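PDB 3H04: uncharacterized protein from Staphylococcus aureus subsp. aureus, which is of unknown function but has an alpha/beta-hydrolase fold and is probably a serine hydrolase related to feruloyl-esterase-like enzymes. Local coordinates for residues I63-L75 against T159-R172. Numbering follows the deposited sequence.
Sequences IQLSYRLLPEVSL and TSPTPVVQDQIAQR
R172 has its CG opposite the backbone N (chi1 -179°) and runs extended to NE, while E72 bends at chi2 (91°); the two meet from opposite directions. The carboxylate and guanidinium planes end up 20° apart, and the salt bridge is end-on with two bonds. R172 NH2 donates to E72 OE1 over 2.8 Å, and R172 NH1 to E72 OE2 over 3.0 Å. Both oxygens use their syn lone pairs. The anti lone pair of E72 OE2 takes the backbone N of S160, 2.8 Å away, so three protein bonds fix the rotation of the carboxylate. NH2 also makes a weak bond to L70 O, and V164 CG2 lies over one guanidinium face. Q168 OE1 accepts from NH1, and the carbonyl of M41 accepts from NE.

The family is that of alpha/beta hydrolases. Here the loop leaving sheet strand 60-65, with its cis peptide before P71, meets the loop between helices 152-156 and 173-182. The two backbones are joined directly by L69 N to V164 O, 3.0 Å. One water links Y67 N to V165 O, and another links S66 OG to the same carbonyl.

Apolar groups fill in around these bonds. P163 CG meets V73 CG1 at 3.5 Å, the two side chains crossing at about a right angle. P163 CB rests 3.6 Å from R68 CD, and the R68 guanidinium goes on to salt bridges with D12 and D81. L69 CD1 touches V164 CG2 at 4.0 Å.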
ATOM      1  N   ILE A  63      -0.328 -13.119  -0.738  1.00 17.71           N
ATOM      2  CA  ILE A  63       1.132 -13.020  -0.687  1.00 16.98           C
ATOM      3  C   ILE A  63       1.537 -11.683  -0.083  1.00 17.10           C
ATOM      4  O   ILE A  63       1.242 -10.656  -0.658  1.00 17.00           O
ATOM      5  CB  ILE A  63       1.724 -13.159  -2.068  1.00 16.32           C
ATOM      6  CG1 ILE A  63       1.213 -14.433  -2.726  1.00 16.45           C
ATOM      7  CG2 ILE A  63       3.274 -13.200  -1.961  1.00 19.16           C
ATOM      8  CD1 ILE A  63       0.082 -14.293  -3.738  1.00 15.45           C
ATOM      9  N   GLN A  64       2.196 -11.681   1.067  1.00 15.88           N
ATOM     10  CA  GLN A  64       2.492 -10.431   1.755  1.00 17.56           C
ATOM     11  C   GLN A  64       3.916  -9.983   1.458  1.00 17.60           C
ATOM     12  O   GLN A  64       4.868 -10.638   1.901  1.00 15.20           O
ATOM     13  CB  GLN A  64       2.173 -10.622   3.241  1.00 17.68           C
ATOM     14  CG  GLN A  64       0.717 -11.014   3.308  1.00 24.01           C
ATOM     15  CD  GLN A  64       0.158 -11.232   4.659  1.00 28.52           C
ATOM     16  OE1 GLN A  64      -0.249 -12.351   4.954  1.00 32.11           O
ATOM     17  NE2 GLN A  64       0.026 -10.164   5.463  1.00 30.82           N
ATOM     18  N   LEU A  65       4.087  -8.947   0.649  1.00 16.78           N
ATOM     19  CA  LEU A  65       5.443  -8.608   0.222  1.00 19.01           C
ATOM     20  C   LEU A  65       6.108  -7.579   1.077  1.00 16.84           C
ATOM     21  O   LEU A  65       5.465  -6.893   1.837  1.00 17.31           O
ATOM     22  CB  LEU A  65       5.563  -8.205  -1.269  1.00 20.37           C
ATOM     23  CG  LEU A  65       5.049  -6.933  -1.876  1.00 20.38           C
ATOM     24  CD1 LEU A  65       5.766  -5.690  -1.426  1.00 17.42           C
ATOM     25  CD2 LEU A  65       5.101  -7.098  -3.486  1.00 17.10           C
ATOM     26  N   SER A  66       7.424  -7.503   0.962  1.00 18.03           N
ATOM     27  CA  SER A  66       8.210  -6.542   1.729  1.00 18.53           C
ATOM     28  C   SER A  66       9.010  -5.652   0.806  1.00 17.89           C
ATOM     29  O   SER A  66       9.296  -6.030  -0.347  1.00 18.00           O
ATOM     30  CB  SER A  66       9.113  -7.285   2.705  1.00 19.90           C
ATOM     31  OG  SER A  66       8.266  -7.942   3.673  1.00 23.80           O
ATOM     32  N   TYR A  67       9.331  -4.452   1.300  1.00 16.82           N
ATOM     33  CA  TYR A  67      10.195  -3.522   0.585  1.00 16.33           C
ATOM     34  C   TYR A  67      10.979  -2.734   1.634  1.00 17.13           C
ATOM     35  O   TYR A  67      10.518  -2.596   2.760  1.00 15.63           O
ATOM     36  CB  TYR A  67       9.368  -2.567  -0.292  1.00 16.67           C
ATOM     37  CG  TYR A  67       8.280  -1.868   0.461  1.00 18.08           C
ATOM     38  CD1 TYR A  67       8.522  -0.638   1.081  1.00 20.83           C
ATOM     39  CD2 TYR A  67       7.009  -2.402   0.556  1.00 18.21           C
ATOM     40  CE1 TYR A  67       7.508   0.016   1.786  1.00 20.41           C
ATOM     41  CE2 TYR A  67       5.982  -1.745   1.246  1.00 20.15           C
ATOM     42  CZ  TYR A  67       6.257  -0.535   1.848  1.00 23.40           C
ATOM     43  OH  TYR A  67       5.286   0.087   2.565  1.00 23.05           O
ATOM     44  N   ARG A  68      12.135  -2.200   1.239  1.00 16.92           N
ATOM     45  CA  ARG A  68      12.940  -1.367   2.141  1.00 17.42           C
ATOM     46  C   ARG A  68      12.240  -0.020   2.387  1.00 16.89           C
ATOM     47  O   ARG A  68      11.611   0.561   1.516  1.00 18.73           O
ATOM     48  CB  ARG A  68      14.372  -1.250   1.603  1.00 17.51           C
ATOM     49  CG  ARG A  68      15.203  -2.521   1.868  1.00 17.24           C
ATOM     50  CD  ARG A  68      16.556  -2.486   1.158  1.00 20.49           C
ATOM     51  NE  ARG A  68      16.440  -2.733  -0.273  1.00 18.73           N
ATOM     52  CZ  ARG A  68      17.491  -2.816  -1.083  1.00 19.07           C
ATOM     53  NH1 ARG A  68      18.731  -2.632  -0.602  1.00 15.35           N
ATOM     54  NH2 ARG A  68      17.317  -3.061  -2.361  1.00 17.62           N
ATOM     55  N   LEU A  69      12.310   0.468   3.607  1.00 17.38           N
ATOM     56  CA  LEU A  69      11.603   1.669   3.964  1.00 17.56           C
ATOM     57  C   LEU A  69      12.393   2.952   3.804  1.00 18.71           C
ATOM     58  O   LEU A  69      13.647   2.970   3.913  1.00 19.94           O
ATOM     59  CB  LEU A  69      11.151   1.536   5.418  1.00 17.44           C
ATOM     60  CG  LEU A  69      10.282   0.314   5.738  1.00 18.31           C
ATOM     61  CD1 LEU A  69      10.142   0.088   7.280  1.00 20.07           C
ATOM     62  CD2 LEU A  69       8.917   0.309   5.031  1.00 20.61           C
ATOM     63  N   LEU A  70      11.659   4.051   3.610  1.00 18.60           N
ATOM     64  CA  LEU A  70      12.245   5.384   3.823  1.00 18.81           C
ATOM     65  C   LEU A  70      12.499   5.587   5.319  1.00 18.36           C
ATOM     66  O   LEU A  70      11.797   5.033   6.127  1.00 17.89           O
ATOM     67  CB  LEU A  70      11.344   6.490   3.309  1.00 19.03           C
ATOM     68  CG  LEU A  70      10.698   6.426   1.932  1.00 19.30           C
ATOM     69  CD1 LEU A  70       9.636   7.518   1.964  1.00 19.62           C
ATOM     70  CD2 LEU A  70      11.703   6.640   0.845  1.00 23.28           C
ATOM     71  N   PRO A  71      13.495   6.414   5.695  1.00 19.29           N
ATOM     72  CA  PRO A  71      14.338   7.225   4.824  1.00 20.13           C
ATOM     73  C   PRO A  71      15.683   6.594   4.477  1.00 19.77           C
ATOM     74  O   PRO A  71      16.511   7.241   3.859  1.00 19.73           O
ATOM     75  CB  PRO A  71      14.557   8.466   5.685  1.00 21.31           C
ATOM     76  CG  PRO A  71      14.718   7.881   7.073  1.00 19.74           C
ATOM     77  CD  PRO A  71      13.639   6.804   7.110  1.00 20.39           C
ATOM     78  N   GLU A  72      15.924   5.363   4.891  1.00 19.88           N
ATOM     79  CA  GLU A  72      17.251   4.763   4.689  1.00 20.16           C
ATOM     80  C   GLU A  72      17.466   4.382   3.226  1.00 19.95           C
ATOM     81  O   GLU A  72      18.605   4.271   2.789  1.00 18.07           O
ATOM     82  CB  GLU A  72      17.469   3.527   5.553  1.00 19.77           C
ATOM     83  CG  GLU A  72      17.406   3.808   7.046  1.00 20.81           C
ATOM     84  CD  GLU A  72      16.007   3.660   7.663  1.00 21.44           C
ATOM     85  OE1 GLU A  72      14.981   3.597   6.929  1.00 19.85           O
ATOM     86  OE2 GLU A  72      15.956   3.606   8.902  1.00 24.20           O
ATOM     87  N   VAL A  73      16.376   4.202   2.475  1.00 19.36           N
ATOM     88  CA  VAL A  73      16.457   4.124   1.003  1.00 18.09           C
ATOM     89  C   VAL A  73      15.503   5.167   0.446  1.00 19.08           C
ATOM     90  O   VAL A  73      14.726   5.770   1.208  1.00 19.63           O
ATOM     91  CB  VAL A  73      16.074   2.753   0.467  1.00 18.02           C
ATOM     92  CG1 VAL A  73      16.954   1.631   1.127  1.00 18.70           C
ATOM     93  CG2 VAL A  73      14.513   2.505   0.609  1.00 15.85           C
ATOM     94  N   SER A  74      15.568   5.400  -0.862  1.00 18.58           N
ATOM     95  CA  SER A  74      14.663   6.339  -1.509  1.00 18.41           C
ATOM     96  C   SER A  74      13.412   5.630  -2.093  1.00 17.49           C
ATOM     97  O   SER A  74      13.328   4.403  -2.166  1.00 17.59           O
ATOM     98  CB  SER A  74      15.384   7.061  -2.657  1.00 19.16           C
ATOM     99  OG  SER A  74      15.440   6.201  -3.800  1.00 21.07           O
ATOM    100  N   LEU A  75      12.446   6.419  -2.543  1.00 16.61           N
ATOM    101  CA  LEU A  75      11.281   5.856  -3.211  1.00 15.74           C
ATOM    102  C   LEU A  75      11.655   5.102  -4.508  1.00 15.59           C
ATOM    103  O   LEU A  75      10.967   4.162  -4.884  1.00 16.53           O
ATOM    104  CB  LEU A  75      10.241   6.937  -3.530  1.00 15.73           C
ATOM    105  CG  LEU A  75       8.968   6.534  -4.276  1.00 15.69           C
ATOM    106  CD1 LEU A  75       8.132   5.491  -3.492  1.00 17.14           C
ATOM    107  CD2 LEU A  75       8.079   7.734  -4.571  1.00 16.67           C
ATOM    108  N   THR A 159      15.718   5.923  13.296  1.00 21.12           N
ATOM    109  CA  THR A 159      16.166   5.316  12.078  1.00 22.50           C
ATOM    110  C   THR A 159      17.235   4.279  12.315  1.00 23.63           C
ATOM    111  O   THR A 159      17.860   4.162  13.402  1.00 22.92           O
ATOM    112  CB  THR A 159      16.679   6.368  11.036  1.00 22.23           C
ATOM    113  OG1 THR A 159      17.873   6.966  11.513  1.00 22.86           O
ATOM    114  CG2 THR A 159      15.643   7.429  10.796  1.00 23.95           C
ATOM    115  N   SER A 160      17.470   3.520  11.260  1.00 24.64           N
ATOM    116  CA  SER A 160      18.360   2.406  11.320  1.00 26.00           C
ATOM    117  C   SER A 160      19.638   2.776  10.569  1.00 26.68           C
ATOM    118  O   SER A 160      19.590   3.551   9.614  1.00 27.17           O
ATOM    119  CB  SER A 160      17.681   1.181  10.680  1.00 26.28           C
ATOM    120  OG  SER A 160      18.584   0.094  10.622  1.00 26.05           O
ATOM    121  N   PRO A 161      20.790   2.223  10.991  1.00 27.97           N
ATOM    122  CA  PRO A 161      22.012   2.512  10.281  1.00 28.22           C
ATOM    123  C   PRO A 161      22.060   1.803   8.932  1.00 28.07           C
ATOM    124  O   PRO A 161      22.828   2.205   8.063  1.00 29.42           O
ATOM    125  CB  PRO A 161      23.128   2.019  11.232  1.00 29.10           C
ATOM    126  CG  PRO A 161      22.503   1.077  12.137  1.00 28.69           C
ATOM    127  CD  PRO A 161      21.007   1.312  12.129  1.00 29.31           C
ATOM    128  N   THR A 162      21.201   0.809   8.715  1.00 26.51           N
ATOM    129  CA  THR A 162      21.113   0.172   7.393  1.00 25.29           C
ATOM    130  C   THR A 162      19.607  -0.066   7.070  1.00 23.09           C
ATOM    131  O   THR A 162      18.791  -0.077   7.981  1.00 23.62           O
ATOM    132  CB  THR A 162      21.879  -1.127   7.402  1.00 25.48           C
ATOM    133  OG1 THR A 162      21.229  -2.027   8.290  1.00 28.37           O
ATOM    134  CG2 THR A 162      23.341  -0.918   7.893  1.00 26.19           C
ATOM    135  N   PRO A 163      19.243  -0.259   5.796  1.00 21.05           N
ATOM    136  CA  PRO A 163      17.790  -0.380   5.479  1.00 19.76           C
ATOM    137  C   PRO A 163      17.129  -1.564   6.113  1.00 18.91           C
ATOM    138  O   PRO A 163      17.777  -2.592   6.289  1.00 18.21           O
ATOM    139  CB  PRO A 163      17.784  -0.539   3.952  1.00 19.80           C
ATOM    140  CG  PRO A 163      19.088   0.086   3.492  1.00 21.18           C
ATOM    141  CD  PRO A 163      20.061  -0.296   4.564  1.00 21.75           C
ATOM    142  N   VAL A 164      15.822  -1.428   6.386  1.00 18.42           N
ATOM    143  CA  VAL A 164      14.998  -2.411   7.019  1.00 17.45           C
ATOM    144  C   VAL A 164      13.739  -2.616   6.178  1.00 17.52           C
ATOM    145  O   VAL A 164      13.364  -1.741   5.408  1.00 16.97           O
ATOM    146  CB  VAL A 164      14.578  -1.965   8.478  1.00 17.65           C
ATOM    147  CG1 VAL A 164      15.797  -2.054   9.443  1.00 16.75           C
ATOM    148  CG2 VAL A 164      13.931  -0.592   8.486  1.00 18.69           C
ATOM    149  N   VAL A 165      13.087  -3.768   6.323  1.00 17.39           N
ATOM    150  CA  VAL A 165      11.786  -3.969   5.682  1.00 18.86           C
ATOM    151  C   VAL A 165      10.622  -3.939   6.668  1.00 18.30           C
ATOM    152  O   VAL A 165       9.486  -4.051   6.256  1.00 17.95           O
ATOM    153  CB  VAL A 165      11.697  -5.273   4.846  1.00 18.71           C
ATOM    154  CG1 VAL A 165      12.811  -5.332   3.835  1.00 18.18           C
ATOM    155  CG2 VAL A 165      11.737  -6.510   5.764  1.00 20.04           C
ATOM    156  N   GLN A 166      10.914  -3.744   7.938  1.00 18.94           N
ATOM    157  CA  GLN A 166       9.907  -3.593   8.943  1.00 19.77           C
ATOM    158  C   GLN A 166      10.499  -2.803  10.119  1.00 19.48           C
ATOM    159  O   GLN A 166      11.723  -2.666  10.247  1.00 20.57           O
ATOM    160  CB  GLN A 166       9.363  -4.955   9.387  1.00 19.80           C
ATOM    161  CG  GLN A 166      10.406  -5.810  10.115  1.00 21.81           C
ATOM    162  CD  GLN A 166       9.835  -7.113  10.667  1.00 26.94           C
ATOM    163  OE1 GLN A 166       8.695  -7.180  11.094  1.00 30.00           O
ATOM    164  NE2 GLN A 166      10.636  -8.138  10.661  1.00 29.48           N
ATOM    165  N   ASP A 167       9.632  -2.267  10.951  1.00 18.92           N
ATOM    166  CA  ASP A 167      10.080  -1.485  12.103  1.00 18.32           C
ATOM    167  C   ASP A 167      11.099  -2.278  12.884  1.00 17.54           C
ATOM    168  O   ASP A 167      10.877  -3.468  13.213  1.00 16.73           O
ATOM    169  CB  ASP A 167       8.913  -1.123  13.070  1.00 18.44           C
ATOM    170  CG  ASP A 167       7.836  -0.308  12.428  1.00 20.18           C
ATOM    171  OD1 ASP A 167       8.038   0.225  11.324  1.00 21.90           O
ATOM    172  OD2 ASP A 167       6.723  -0.272  12.998  1.00 22.38           O
ATOM    173  N   GLN A 168      12.229  -1.631  13.174  1.00 16.38           N
ATOM    174  CA  GLN A 168      13.272  -2.179  14.050  1.00 16.58           C
ATOM    175  C   GLN A 168      13.125  -1.721  15.511  1.00 16.55           C
ATOM    176  O   GLN A 168      13.798  -2.235  16.424  1.00 17.32           O
ATOM    177  CB  GLN A 168      14.679  -1.867  13.463  1.00 16.81           C
ATOM    178  CG  GLN A 168      15.346  -0.553  13.858  1.00 18.85           C
ATOM    179  CD  GLN A 168      14.659   0.672  13.312  1.00 18.51           C
ATOM    180  OE1 GLN A 168      13.741   0.602  12.461  1.00 17.26           O
ATOM    181  NE2 GLN A 168      15.103   1.836  13.804  1.00 15.50           N
ATOM    182  N   ILE A 169      12.297  -0.706  15.722  1.00 15.91           N
ATOM    183  CA  ILE A 169      11.978  -0.156  17.029  1.00 16.56           C
ATOM    184  C   ILE A 169      10.497   0.183  17.024  1.00 15.63           C
ATOM    185  O   ILE A 169       9.971   0.663  16.029  1.00 15.93           O
ATOM    186  CB  ILE A 169      12.861   1.089  17.326  1.00 17.41           C
ATOM    187  CG1 ILE A 169      12.771   1.541  18.802  1.00 21.91           C
ATOM    188  CG2 ILE A 169      12.584   2.247  16.353  1.00 17.22           C
ATOM    189  CD1 ILE A 169      13.478   0.676  19.800  1.00 25.86           C
ATOM    190  N   ALA A 170       9.841  -0.076  18.145  1.00 16.07           N
ATOM    191  CA  ALA A 170       8.416   0.108  18.267  1.00 16.90           C
ATOM    192  C   ALA A 170       7.988   1.484  17.817  1.00 17.45           C
ATOM    193  O   ALA A 170       6.952   1.571  17.166  1.00 19.22           O
ATOM    194  CB  ALA A 170       7.931  -0.165  19.702  1.00 15.73           C
ATOM    195  N   GLN A 171       8.748   2.558  18.114  1.00 15.42           N
ATOM    196  CA  GLN A 171       8.205   3.893  17.832  1.00 17.15           C
ATOM    197  C   GLN A 171       8.656   4.564  16.527  1.00 15.77           C
ATOM    198  O   GLN A 171       8.585   5.754  16.331  1.00 13.85           O
ATOM    199  CB  GLN A 171       8.375   4.813  19.025  1.00 20.06           C
ATOM    200  CG  GLN A 171       9.695   5.162  19.363  1.00 17.98           C
ATOM    201  CD  GLN A 171      10.392   4.147  20.270  1.00 24.76           C
ATOM    202  OE1 GLN A 171      10.118   2.944  20.258  1.00 21.61           O
ATOM    203  NE2 GLN A 171      11.361   4.629  20.988  1.00 22.04           N
ATOM    204  N   ARG A 172       9.042   3.743  15.588  1.00 16.00           N
ATOM    205  CA  ARG A 172       9.523   4.216  14.339  1.00 16.92           C
ATOM    206  C   ARG A 172       8.455   5.076  13.668  1.00 17.33           C
ATOM    207  O   ARG A 172       8.797   6.009  12.937  1.00 17.40           O
ATOM    208  CB  ARG A 172       9.874   3.008  13.447  1.00 16.53           C
ATOM    209  CG  ARG A 172      10.419   3.420  12.116  1.00 18.36           C
ATOM    210  CD  ARG A 172      10.921   2.230  11.383  1.00 18.03           C
ATOM    211  NE  ARG A 172      11.269   2.670  10.071  1.00 15.12           N
ATOM    212  CZ  ARG A 172      12.490   2.861   9.618  1.00 16.16           C
ATOM    213  NH1 ARG A 172      13.565   2.565  10.353  1.00 15.79           N
ATOM    214  NH2 ARG A 172      12.613   3.351   8.388  1.00 18.01           N
TER
HETATM  215  O   HOH W   1       7.689  -6.409   6.186  1.00 19.21           O
HETATM  216  O   HOH W   2       8.206  -3.428   3.894  1.00 18.30           O
HETATM  217  O   HOH W   3      14.917   1.246   5.631  1.00 16.60           O